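Local coordinates for nitroalkane oxidase (Podospora anserina, PDB 3MKH), which catalyses the FAD-dependent oxidation of nitroalkanes to aldehydes or ketones, consuming oxygen and releasing nitrite and hydrogen peroxide, at residues Glu84-Glu89 and Gly278-Gly283. Residues are numbered along the deposited sequence; the frame is centred on the assembly and turned at random.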
ATOM      1  N   GLU A  84     -14.532   7.257 -21.920  1.00 20.59           N
ATOM      2  CA  GLU A  84     -15.267   8.500 -21.978  1.00 22.04           C
ATOM      3  C   GLU A  84     -16.637   8.371 -21.284  1.00 23.55           C
ATOM      4  O   GLU A  84     -17.015   9.227 -20.482  1.00 22.27           O
ATOM      5  CB  GLU A  84     -15.425   8.963 -23.437  1.00 21.69           C
ATOM      6  CG  GLU A  84     -16.269  10.242 -23.592  1.00 24.01           C
ATOM      7  CD  GLU A  84     -15.683  11.449 -22.848  1.00 23.31           C
ATOM      8  OE1 GLU A  84     -14.456  11.488 -22.582  1.00 23.96           O
ATOM      9  OE2 GLU A  84     -16.459  12.367 -22.539  1.00 26.56           O
ATOM     10  N   CYS A  85     -17.380   7.309 -21.589  1.00 20.95           N
ATOM     11  CA  CYS A  85     -18.714   7.149 -21.001  1.00 24.80           C
ATOM     12  C   CYS A  85     -18.663   7.042 -19.485  1.00 23.44           C
ATOM     13  O   CYS A  85     -19.461   7.681 -18.788  1.00 24.49           O
ATOM     14  CB  CYS A  85     -19.453   5.949 -21.595  1.00 21.48           C
ATOM     15  SG  CYS A  85     -19.902   6.199 -23.304  1.00 24.85           S
ATOM     16  N   TYR A  86     -17.720   6.260 -18.974  1.00 21.14           N
ATOM     17  CA  TYR A  86     -17.564   6.118 -17.537  1.00 22.20           C
ATOM     18  C   TYR A  86     -17.073   7.375 -16.830  1.00 26.24           C
ATOM     19  O   TYR A  86     -17.348   7.572 -15.642  1.00 25.30           O
ATOM     20  CB  TYR A  86     -16.695   4.901 -17.168  1.00 24.13           C
ATOM     21  CG  TYR A  86     -17.534   3.776 -16.633  1.00 22.71           C
ATOM     22  CD1 TYR A  86     -18.515   3.198 -17.430  1.00 23.49           C
ATOM     23  CD2 TYR A  86     -17.392   3.326 -15.329  1.00 22.02           C
ATOM     24  CE1 TYR A  86     -19.317   2.188 -16.961  1.00 22.90           C
ATOM     25  CE2 TYR A  86     -18.212   2.300 -14.836  1.00 19.25           C
ATOM     26  CZ  TYR A  86     -19.164   1.742 -15.671  1.00 21.89           C
ATOM     27  OH  TYR A  86     -19.982   0.728 -15.239  1.00 25.05           O
ATOM     28  N   SER A  87     -16.362   8.235 -17.545  1.00 20.97           N
ATOM     29  CA  SER A  87     -15.921   9.473 -16.935  1.00 21.06           C
ATOM     30  C   SER A  87     -17.114  10.410 -16.761  1.00 22.86           C
ATOM     31  O   SER A  87     -17.027  11.401 -16.046  1.00 22.52           O
ATOM     32  CB  SER A  87     -14.835  10.151 -17.783  1.00 24.28           C
ATOM     33  OG  SER A  87     -15.396  10.825 -18.905  1.00 24.44           O
ATOM     34  N   VAL A  88     -18.223  10.091 -17.418  1.00 23.07           N
ATOM     35  CA  VAL A  88     -19.376  10.986 -17.436  1.00 25.64           C
ATOM     36  C   VAL A  88     -20.598  10.450 -16.692  1.00 22.22           C
ATOM     37  O   VAL A  88     -21.145  11.129 -15.839  1.00 24.22           O
ATOM     38  CB  VAL A  88     -19.800  11.353 -18.883  1.00 24.10           C
ATOM     39  CG1 VAL A  88     -21.123  12.114 -18.875  1.00 23.86           C
ATOM     40  CG2 VAL A  88     -18.709  12.179 -19.572  1.00 27.02           C
ATOM     41  N   GLU A  89     -21.036   9.240 -17.022  1.00 24.74           N
ATOM     42  CA  GLU A  89     -22.227   8.672 -16.378  1.00 23.83           C
ATOM     43  C   GLU A  89     -22.147   7.154 -16.415  1.00 20.49           C
ATOM     44  O   GLU A  89     -22.605   6.509 -17.368  1.00 23.63           O
ATOM     45  CB  GLU A  89     -23.525   9.219 -17.020  1.00 21.58           C
ATOM     46  CG  GLU A  89     -24.808   8.397 -16.778  1.00 22.68           C
ATOM     47  CD  GLU A  89     -25.092   8.140 -15.318  1.00 23.00           C
ATOM     48  OE1 GLU A  89     -24.580   8.890 -14.457  1.00 26.10           O
ATOM     49  OE2 GLU A  89     -25.832   7.178 -15.025  1.00 23.35           O
ATOM     50  N   GLY A 278     -10.935  -2.428 -17.540  1.00 20.62           N
ATOM     51  CA  GLY A 278      -9.759  -1.578 -17.443  1.00 20.15           C
ATOM     52  C   GLY A 278     -10.147  -0.158 -17.824  1.00 21.11           C
ATOM     53  O   GLY A 278      -9.910   0.816 -17.091  1.00 21.04           O
ATOM     54  N   ALA A 279     -10.826  -0.045 -18.956  1.00 19.09           N
ATOM     55  CA  ALA A 279     -11.207   1.260 -19.452  1.00 19.54           C
ATOM     56  C   ALA A 279     -12.227   1.956 -18.539  1.00 18.59           C
ATOM     57  O   ALA A 279     -12.198   3.184 -18.406  1.00 19.03           O
ATOM     58  CB  ALA A 279     -11.706   1.174 -20.885  1.00 19.44           C
ATOM     59  N   MET A 280     -13.116   1.191 -17.905  1.00 18.43           N
ATOM     60  CA  MET A 280     -14.049   1.795 -16.925  1.00 18.83           C
ATOM     61  C   MET A 280     -13.269   2.387 -15.763  1.00 21.05           C
ATOM     62  O   MET A 280     -13.597   3.470 -15.246  1.00 20.74           O
ATOM     63  CB  MET A 280     -15.032   0.760 -16.371  1.00 19.99           C
ATOM     64  CG  MET A 280     -15.885   0.082 -17.418  1.00 20.47           C
ATOM     65  SD  MET A 280     -16.940  -1.175 -16.658  1.00 24.64           S
ATOM     66  CE  MET A 280     -17.944  -1.598 -18.065  1.00 27.88           C
ATOM     67  N   GLY A 281     -12.264   1.645 -15.322  1.00 18.25           N
ATOM     68  CA  GLY A 281     -11.362   2.119 -14.287  1.00 20.32           C
ATOM     69  C   GLY A 281     -10.699   3.440 -14.659  1.00 19.27           C
ATOM     70  O   GLY A 281     -10.687   4.390 -13.861  1.00 18.87           O
ATOM     71  N   VAL A 282     -10.143   3.500 -15.868  1.00 16.72           N
ATOM     72  CA  VAL A 282      -9.502   4.720 -16.354  1.00 19.49           C
ATOM     73  C   VAL A 282     -10.475   5.890 -16.360  1.00 18.73           C
ATOM     74  O   VAL A 282     -10.123   7.007 -15.976  1.00 19.14           O
ATOM     75  CB  VAL A 282      -8.922   4.543 -17.791  1.00 18.81           C
ATOM     76  CG1 VAL A 282      -8.290   5.850 -18.284  1.00 18.43           C
ATOM     77  CG2 VAL A 282      -7.913   3.388 -17.834  1.00 18.35           C
ATOM     78  N   GLY A 283     -11.703   5.634 -16.805  1.00 20.12           N
ATOM     79  CA  GLY A 283     -12.713   6.680 -16.875  1.00 18.36           C
ATOM     80  C   GLY A 283     -13.055   7.264 -15.512  1.00 19.90           C
ATOM     81  O   GLY A 283     -13.188   8.480 -15.358  1.00 18.32           O
TER
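Ser87 and Gly283 bring the two backbones together, their CA atoms 4.3 Å apart, where the segment 84-89 of helix 75-88 meets the middle of the long helix 262-298. The short segment axes approach to 7.4 Å and cross at -45°, both running in broadly the same direction. Gly283, without a side chain, lets the Tyr86-Ser87 backbone lie directly on it; Ser87 CA sits 3.3 Å from Gly283 O in a bent CA-H...O contact. Ser87 OG turns back to its own helix, donating to Glu84 O at 2.8 Å. The packing joins the N-terminal and C-terminal helical regions of the acyl-CoA dehydrogenase fold, close to the flavin: Met280 lies beside Phe398, an FAD-binding residue, and the side chain of Tyr86 is about 7 Å from the bound FAD. Met280 spreads over one face of the Tyr86 ring. Met280 CG stands almost exactly above the ring centre, 3.9 Å from the centroid of the Tyr86 ring, a CH-pi contact. A chi2 of 177° carries Met280 SD on toward the phenol end, 3.8 Å from Tyr86 CZ, adding a Met-aromatic contact. Tyr86 OH is hydrogen-bonded to His235 NE2, and Leu94 of helix 90-109 touches both side chains.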